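Long-range contacts in vestitone reductase (Medicago sativa, PDB 2P4H), which catalyses the NADPH-dependent, stereospecific reduction of (3R)-vestitone to the isoflavanol DMI, the penultimate step in making the phytoalexin medicarpin: residues G103-L108 with E168-E173; V117-Y122 with D181-I186. All blocks are in the same frame, centred on the assembly; numbering follows the deposited sequence.

Contact 1 (G103-L108 with E168-E173); sequences GALGIL and EKAVLE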
ATOM      1  N   GLY A 103      -3.443 -16.744  -1.858  1.00 19.40           N
ATOM      2  CA  GLY A 103      -3.096 -15.595  -2.679  1.00 19.79           C
ATOM      3  C   GLY A 103      -1.884 -14.847  -2.157  1.00 17.85           C
ATOM      4  O   GLY A 103      -1.089 -14.301  -2.926  1.00 18.00           O
ATOM      5  N   ALA A 104      -1.745 -14.813  -0.839  1.00 17.25           N
ATOM      6  CA  ALA A 104      -0.614 -14.136  -0.227  1.00 16.70           C
ATOM      7  C   ALA A 104       0.651 -14.968  -0.404  1.00 15.45           C
ATOM      8  O   ALA A 104       1.730 -14.423  -0.646  1.00 14.77           O
ATOM      9  CB  ALA A 104      -0.879 -13.916   1.256  1.00 17.77           C
ATOM     10  N   LEU A 105       0.506 -16.288  -0.307  1.00 15.05           N
ATOM     11  CA  LEU A 105       1.646 -17.196  -0.399  1.00 14.51           C
ATOM     12  C   LEU A 105       2.052 -17.733  -1.765  1.00 13.94           C
ATOM     13  O   LEU A 105       3.175 -18.205  -1.914  1.00 15.25           O
ATOM     14  CB  LEU A 105       1.428 -18.395   0.529  1.00 15.56           C
ATOM     15  CG  LEU A 105       1.256 -18.111   2.020  1.00 15.40           C
ATOM     16  CD1 LEU A 105       1.077 -19.427   2.761  1.00 18.14           C
ATOM     17  CD2 LEU A 105       2.463 -17.362   2.556  1.00 17.47           C
ATOM     18  N   GLY A 106       1.159 -17.667  -2.747  1.00 14.93           N
ATOM     19  CA  GLY A 106       1.468 -18.194  -4.068  1.00 16.28           C
ATOM     20  C   GLY A 106       2.842 -17.860  -4.622  1.00 15.21           C
ATOM     21  O   GLY A 106       3.680 -18.742  -4.850  1.00 15.23           O
ATOM     22  N   ILE A 107       3.087 -16.577  -4.841  1.00 14.13           N
ATOM     23  CA  ILE A 107       4.364 -16.160  -5.388  1.00 14.24           C
ATOM     24  C   ILE A 107       5.509 -16.323  -4.381  1.00 14.19           C
ATOM     25  O   ILE A 107       6.668 -16.472  -4.768  1.00 14.32           O
ATOM     26  CB  ILE A 107       4.276 -14.709  -5.927  1.00 13.31           C
ATOM     27  CG1 ILE A 107       5.572 -14.344  -6.653  1.00 13.16           C
ATOM     28  CG2 ILE A 107       3.941 -13.740  -4.795  1.00 14.12           C
ATOM     29  CD1 ILE A 107       5.491 -13.045  -7.428  1.00 16.30           C
ATOM     30  N   LEU A 108       5.194 -16.316  -3.088  1.00 13.71           N
ATOM     31  CA  LEU A 108       6.230 -16.508  -2.077  1.00 14.09           C
ATOM     32  C   LEU A 108       6.718 -17.965  -2.132  1.00 13.85           C
ATOM     33  O   LEU A 108       7.913 -18.238  -2.006  1.00 14.03           O
ATOM     34  CB  LEU A 108       5.687 -16.176  -0.681  1.00 13.93           C
ATOM     35  CG  LEU A 108       6.654 -16.313   0.500  1.00 13.38           C
ATOM     36  CD1 LEU A 108       7.873 -15.418   0.308  1.00 15.74           C
ATOM     37  CD2 LEU A 108       5.922 -15.945   1.784  1.00 14.15           C
ATOM     38  N   GLU A 168      -0.855 -11.328   6.083  1.00 11.68           N
ATOM     39  CA  GLU A 168       0.460 -10.897   6.538  1.00 11.36           C
ATOM     40  C   GLU A 168       1.082 -11.907   7.492  1.00 12.54           C
ATOM     41  O   GLU A 168       2.281 -12.187   7.416  1.00 12.05           O
ATOM     42  CB  GLU A 168       0.405  -9.526   7.220  1.00 10.86           C
ATOM     43  CG  GLU A 168       1.797  -8.890   7.296  1.00 10.90           C
ATOM     44  CD  GLU A 168       1.883  -7.671   8.191  1.00 11.14           C
ATOM     45  OE1 GLU A 168       0.842  -7.046   8.480  1.00 11.89           O
ATOM     46  OE2 GLU A 168       3.016  -7.330   8.590  1.00 13.02           O
ATOM     47  N   LYS A 169       0.272 -12.458   8.390  1.00 12.47           N
ATOM     48  CA  LYS A 169       0.785 -13.447   9.326  1.00 13.88           C
ATOM     49  C   LYS A 169       1.305 -14.664   8.572  1.00 13.23           C
ATOM     50  O   LYS A 169       2.361 -15.199   8.905  1.00 13.40           O
ATOM     51  CB  LYS A 169      -0.302 -13.878  10.315  1.00 15.44           C
ATOM     52  CG  LYS A 169      -0.642 -12.819  11.346  1.00 18.68           C
ATOM     53  CD  LYS A 169      -1.545 -13.378  12.434  1.00 21.09           C
ATOM     54  CE  LYS A 169      -1.755 -12.368  13.553  1.00 22.39           C
ATOM     55  NZ  LYS A 169      -2.552 -12.953  14.669  1.00 27.07           N
ATOM     56  N   ALA A 170       0.572 -15.092   7.550  1.00 12.54           N
ATOM     57  CA  ALA A 170       0.979 -16.255   6.769  1.00 13.41           C
ATOM     58  C   ALA A 170       2.303 -16.001   6.055  1.00 13.74           C
ATOM     59  O   ALA A 170       3.177 -16.870   6.013  1.00 13.32           O
ATOM     60  CB  ALA A 170      -0.107 -16.612   5.762  1.00 14.64           C
ATOM     61  N   VAL A 171       2.452 -14.805   5.498  1.00 12.13           N
ATOM     62  CA  VAL A 171       3.674 -14.440   4.792  1.00 13.15           C
ATOM     63  C   VAL A 171       4.885 -14.441   5.727  1.00 12.72           C
ATOM     64  O   VAL A 171       5.933 -15.004   5.406  1.00 13.40           O
ATOM     65  CB  VAL A 171       3.523 -13.043   4.133  1.00 12.39           C
ATOM     66  CG1 VAL A 171       4.876 -12.523   3.668  1.00 14.83           C
ATOM     67  CG2 VAL A 171       2.568 -13.138   2.950  1.00 14.40           C
ATOM     68  N   LEU A 172       4.746 -13.817   6.890  1.00 13.19           N
ATOM     69  CA  LEU A 172       5.848 -13.763   7.843  1.00 12.54           C
ATOM     70  C   LEU A 172       6.241 -15.162   8.314  1.00 13.96           C
ATOM     71  O   LEU A 172       7.425 -15.494   8.388  1.00 14.86           O
ATOM     72  CB  LEU A 172       5.457 -12.891   9.039  1.00 12.71           C
ATOM     73  CG  LEU A 172       5.308 -11.397   8.732  1.00 13.10           C
ATOM     74  CD1 LEU A 172       4.547 -10.716   9.853  1.00 13.08           C
ATOM     75  CD2 LEU A 172       6.689 -10.771   8.550  1.00 12.94           C
ATOM     76  N   GLU A 173       5.246 -15.987   8.625  1.00 13.91           N
ATOM     77  CA  GLU A 173       5.517 -17.340   9.093  1.00 15.55           C
ATOM     78  C   GLU A 173       6.186 -18.195   8.026  1.00 14.93           C
ATOM     79  O   GLU A 173       7.180 -18.868   8.300  1.00 15.69           O
ATOM     80  CB  GLU A 173       4.225 -18.012   9.544  1.00 17.42           C
ATOM     81  CG  GLU A 173       4.429 -19.401  10.128  1.00 24.43           C
ATOM     82  CD  GLU A 173       5.382 -19.400  11.312  1.00 28.60           C
ATOM     83  OE1 GLU A 173       5.131 -18.653  12.280  1.00 32.04           O
ATOM     84  OE2 GLU A 173       6.382 -20.148  11.275  1.00 33.54           O
TER
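Ala-104, Leu-105 and Leu-108 pack against Ala-170 and Val-171 in a helix-helix contact made by apolar side chains, with no hydrogen bond across it, on one side of the central parallel sheet of the Rossmann-type fold. The axes of 103-108 and 168-173 approach to 9.1 Å and cross at -27°, with alanines and side-chain methyls meeting between them. Val-171 is the hub. Its branches part the work: CG2 meets CB of Ala-104 at 3.9 Å, while CG1, held anti to the backbone N (chi1 167°), meets CD2 of Leu-108 at 4.0 Å. CD2 of Leu-105 rests on the carbonyl O of Ala-170 at 3.6 Å and on the same residue's CB at 4.2 Å, so one methyl covers both backbone and side chain; it also lies 3.9 Å from CA of Val-171. CD2 of Leu-108 lies likewise against the carbonyl O of Val-171, at 3.7 Å. Further along helix 158-177, Phe-174 packs on both leucines. Toward the sheet, Tyr-122 of strand 119-125 touches Ala-104 and Val-171, and Val-182 of strand 182-187 touches Leu-108 and Val-171, seating the helix pair on these two neighbouring strands.

Contact 2 (V117-Y122 with D181-I186); sequences VKRFIY and DVVTLI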
ATOM      1  N   VAL A 117      16.649 -13.918  -5.954  1.00 16.85           N
ATOM      2  CA  VAL A 117      15.864 -12.987  -5.144  1.00 16.83           C
ATOM      3  C   VAL A 117      16.519 -12.699  -3.793  1.00 16.62           C
ATOM      4  O   VAL A 117      16.749 -13.614  -2.998  1.00 19.20           O
ATOM      5  CB  VAL A 117      14.430 -13.514  -4.908  1.00 15.29           C
ATOM      6  CG1 VAL A 117      13.686 -12.590  -3.952  1.00 16.10           C
ATOM      7  CG2 VAL A 117      13.682 -13.601  -6.233  1.00 16.76           C
ATOM      8  N   LYS A 118      16.816 -11.427  -3.535  1.00 17.27           N
ATOM      9  CA  LYS A 118      17.443 -11.040  -2.276  1.00 17.74           C
ATOM     10  C   LYS A 118      16.440 -10.501  -1.259  1.00 17.22           C
ATOM     11  O   LYS A 118      16.716 -10.481  -0.061  1.00 18.72           O
ATOM     12  CB  LYS A 118      18.565 -10.022  -2.517  1.00 20.94           C
ATOM     13  CG  LYS A 118      18.163  -8.735  -3.212  1.00 24.88           C
ATOM     14  CD  LYS A 118      19.393  -7.856  -3.422  1.00 27.98           C
ATOM     15  CE  LYS A 118      19.044  -6.531  -4.077  1.00 29.99           C
ATOM     16  NZ  LYS A 118      20.258  -5.688  -4.257  1.00 32.07           N
ATOM     17  N   ARG A 119      15.281 -10.058  -1.733  1.00 15.29           N
ATOM     18  CA  ARG A 119      14.250  -9.570  -0.827  1.00 13.59           C
ATOM     19  C   ARG A 119      12.857  -9.727  -1.422  1.00 12.85           C
ATOM     20  O   ARG A 119      12.638  -9.458  -2.606  1.00 12.60           O
ATOM     21  CB  ARG A 119      14.466  -8.095  -0.468  1.00 14.63           C
ATOM     22  CG  ARG A 119      13.590  -7.632   0.699  1.00 15.42           C
ATOM     23  CD  ARG A 119      14.228  -7.919   2.054  1.00 15.44           C
ATOM     24  NE  ARG A 119      15.066  -6.798   2.475  1.00 15.63           N
ATOM     25  CZ  ARG A 119      15.618  -6.666   3.678  1.00 15.21           C
ATOM     26  NH1 ARG A 119      15.442  -7.591   4.612  1.00 17.30           N
ATOM     27  NH2 ARG A 119      16.323  -5.579   3.957  1.00 16.15           N
ATOM     28  N   PHE A 120      11.930 -10.180  -0.585  1.00 12.33           N
ATOM     29  CA  PHE A 120      10.527 -10.351  -0.951  1.00 10.86           C
ATOM     30  C   PHE A 120       9.797  -9.329  -0.090  1.00 11.58           C
ATOM     31  O   PHE A 120       9.852  -9.399   1.139  1.00 12.07           O
ATOM     32  CB  PHE A 120      10.054 -11.772  -0.612  1.00 11.83           C
ATOM     33  CG  PHE A 120       8.620 -12.047  -0.977  1.00 10.78           C
ATOM     34  CD1 PHE A 120       7.580 -11.565  -0.188  1.00 12.49           C
ATOM     35  CD2 PHE A 120       8.310 -12.790  -2.115  1.00 12.52           C
ATOM     36  CE1 PHE A 120       6.252 -11.821  -0.525  1.00 12.95           C
ATOM     37  CE2 PHE A 120       6.987 -13.051  -2.460  1.00 12.83           C
ATOM     38  CZ  PHE A 120       5.954 -12.566  -1.666  1.00 13.18           C
ATOM     39  N   ILE A 121       9.139  -8.369  -0.729  1.00 11.00           N
ATOM     40  CA  ILE A 121       8.432  -7.333   0.012  1.00 10.95           C
ATOM     41  C   ILE A 121       6.932  -7.458  -0.189  1.00 10.78           C
ATOM     42  O   ILE A 121       6.420  -7.371  -1.311  1.00 11.22           O
ATOM     43  CB  ILE A 121       8.905  -5.928  -0.410  1.00 11.44           C
ATOM     44  CG1 ILE A 121      10.425  -5.837  -0.246  1.00 12.89           C
ATOM     45  CG2 ILE A 121       8.231  -4.868   0.450  1.00 12.95           C
ATOM     46  CD1 ILE A 121      11.011  -4.465  -0.541  1.00 13.75           C
ATOM     47  N   TYR A 122       6.235  -7.669   0.921  1.00 10.70           N
ATOM     48  CA  TYR A 122       4.790  -7.836   0.916  1.00 10.66           C
ATOM     49  C   TYR A 122       4.082  -6.580   1.391  1.00 10.65           C
ATOM     50  O   TYR A 122       4.424  -6.018   2.431  1.00 10.69           O
ATOM     51  CB  TYR A 122       4.395  -9.000   1.825  1.00 12.68           C
ATOM     52  CG  TYR A 122       2.917  -9.293   1.805  1.00 13.68           C
ATOM     53  CD1 TYR A 122       2.325  -9.862   0.678  1.00 15.42           C
ATOM     54  CD2 TYR A 122       2.100  -8.970   2.890  1.00 15.83           C
ATOM     55  CE1 TYR A 122       0.959 -10.102   0.623  1.00 17.62           C
ATOM     56  CE2 TYR A 122       0.720  -9.208   2.842  1.00 16.48           C
ATOM     57  CZ  TYR A 122       0.165  -9.774   1.701  1.00 18.25           C
ATOM     58  OH  TYR A 122      -1.191 -10.005   1.623  1.00 22.39           O
ATOM     59  N   ASP A 181      14.056 -13.958   2.810  1.00 18.04           N
ATOM     60  CA  ASP A 181      14.200 -12.642   3.430  1.00 16.55           C
ATOM     61  C   ASP A 181      12.964 -11.806   3.122  1.00 15.38           C
ATOM     62  O   ASP A 181      12.908 -11.099   2.110  1.00 15.48           O
ATOM     63  CB  ASP A 181      15.445 -11.925   2.908  1.00 18.50           C
ATOM     64  CG  ASP A 181      15.855 -10.762   3.792  1.00 18.48           C
ATOM     65  OD1 ASP A 181      14.985 -10.216   4.502  1.00 19.82           O
ATOM     66  OD2 ASP A 181      17.047 -10.389   3.774  1.00 23.30           O
ATOM     67  N   VAL A 182      11.984 -11.889   4.015  1.00 14.40           N
ATOM     68  CA  VAL A 182      10.722 -11.186   3.858  1.00 13.19           C
ATOM     69  C   VAL A 182      10.601  -9.911   4.672  1.00 13.27           C
ATOM     70  O   VAL A 182      10.991  -9.855   5.836  1.00 13.22           O
ATOM     71  CB  VAL A 182       9.533 -12.098   4.257  1.00 12.39           C
ATOM     72  CG1 VAL A 182       8.228 -11.300   4.271  1.00 15.57           C
ATOM     73  CG2 VAL A 182       9.432 -13.268   3.294  1.00 14.08           C
ATOM     74  N   VAL A 183      10.066  -8.885   4.025  1.00 11.99           N
ATOM     75  CA  VAL A 183       9.784  -7.619   4.678  1.00 11.91           C
ATOM     76  C   VAL A 183       8.321  -7.345   4.365  1.00 11.68           C
ATOM     77  O   VAL A 183       7.860  -7.604   3.250  1.00 11.93           O
ATOM     78  CB  VAL A 183      10.626  -6.444   4.115  1.00 13.90           C
ATOM     79  CG1 VAL A 183       9.959  -5.111   4.449  1.00 16.97           C
ATOM     80  CG2 VAL A 183      12.019  -6.481   4.706  1.00 16.30           C
ATOM     81  N   THR A 184       7.581  -6.866   5.357  1.00 11.37           N
ATOM     82  CA  THR A 184       6.190  -6.507   5.132  1.00 11.29           C
ATOM     83  C   THR A 184       6.084  -5.028   5.463  1.00 11.97           C
ATOM     84  O   THR A 184       6.703  -4.545   6.415  1.00 12.92           O
ATOM     85  CB  THR A 184       5.204  -7.317   6.013  1.00 12.53           C
ATOM     86  OG1 THR A 184       5.448  -7.049   7.398  1.00 13.75           O
ATOM     87  CG2 THR A 184       5.350  -8.803   5.741  1.00 13.09           C
ATOM     88  N   LEU A 185       5.329  -4.300   4.651  1.00 11.32           N
ATOM     89  CA  LEU A 185       5.144  -2.873   4.871  1.00 11.65           C
ATOM     90  C   LEU A 185       3.703  -2.620   5.275  1.00 11.53           C
ATOM     91  O   LEU A 185       2.773  -2.912   4.519  1.00 12.24           O
ATOM     92  CB  LEU A 185       5.480  -2.084   3.602  1.00 12.92           C
ATOM     93  CG  LEU A 185       6.969  -1.919   3.273  1.00 13.78           C
ATOM     94  CD1 LEU A 185       7.133  -1.417   1.848  1.00 15.08           C
ATOM     95  CD2 LEU A 185       7.609  -0.948   4.258  1.00 15.24           C
ATOM     96  N   ILE A 186       3.521  -2.097   6.480  1.00 10.47           N
ATOM     97  CA  ILE A 186       2.187  -1.804   6.987  1.00 11.35           C
ATOM     98  C   ILE A 186       1.843  -0.409   6.474  1.00 10.90           C
ATOM     99  O   ILE A 186       2.358   0.598   6.966  1.00 11.14           O
ATOM    100  CB  ILE A 186       2.184  -1.857   8.523  1.00 11.36           C
ATOM    101  CG1 ILE A 186       2.712  -3.224   8.991  1.00 13.63           C
ATOM    102  CG2 ILE A 186       0.772  -1.624   9.050  1.00 12.66           C
ATOM    103  CD1 ILE A 186       3.025  -3.303  10.483  1.00 14.39           C
TER
HETATM  104  O   HOH W   1      18.718 -11.629   1.198  1.00 38.81           O
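Arg-119 and Asp-181 cross obliquely where the chain leads into two neighbouring parallel strands, their flat groups turned 77° apart. The arginine chain bends at both chi2 and chi3, which folds the guanidinium back over the neighbouring strand. There NH1 donates to OD1 of Asp-181 at 2.7 Å in a salt bridge. OD1 is met on its syn side but well out of the carboxylate plane, and the bond is bent, 140° at the hydrogen. CG2 of Val-183 lies over one guanidinium face, 3.6 Å from NH1 of Arg-119 and offset toward the rim. NE bonds the carbonyl O of Leu-237 in helix 227-239, and NH2 that of Val-242 just after it. A leucine here would probably leave the Asp-181 carboxylate without its charged mate and those carbonyls without their donors. A water donates to Lys-118 O at 2.6 Å and more weakly to Asp-181 OD2.

Beyond this clamp the strands pair in parallel register, Phe-120 with Val-182, Ile-121 with Val-183 and Tyr-122 with Thr-184. Four backbone bonds alternate between them, from Phe-120 N to Asp-181 O through to Leu-185 N and Tyr-122 O at 2.9 Å. Ile-121 shares the face of Val-183. Its side chain and that of Leu-185 cross, CG2 of Ile-121 3.9 Å from CD1 of Leu-185, and His-234 of helix 227-239 packs on both. On the other face Thr-184 sets CG2 4.0 Å from CB of Tyr-122, while its OG1 bonds Glu-168. The two strands are neighbours in a seven-stranded parallel sheet of order 3-2-1-4-5-6-7 with helices on both faces, as in the extended short-chain dehydrogenase/reductase form of the Rossmann fold.

In the fold
From the N terminus the chain runs through helix 95-111, which carries 103-108, and by a short connection into strand 119-125. About thirty residues later it enters helix 158-177 and then strand 182-187. Contact 1 closes the loop from helix to helix and contact 2 the loop from strand to strand; because their segments alternate, the two loops cross instead of nesting. Strand 119-125, helix 158-177 and strand 182-187 form a beta-alpha-beta crossover, and helix 95-111 lies beside 158-177 on the same face of the sheet. The contact centres are about 10 Å apart. Direct touches bind the layers: Leu-108 CA lies 3.6 Å from Phe-120 CE2, and Leu-172 CD2 3.7 Å from Thr-184 CG2.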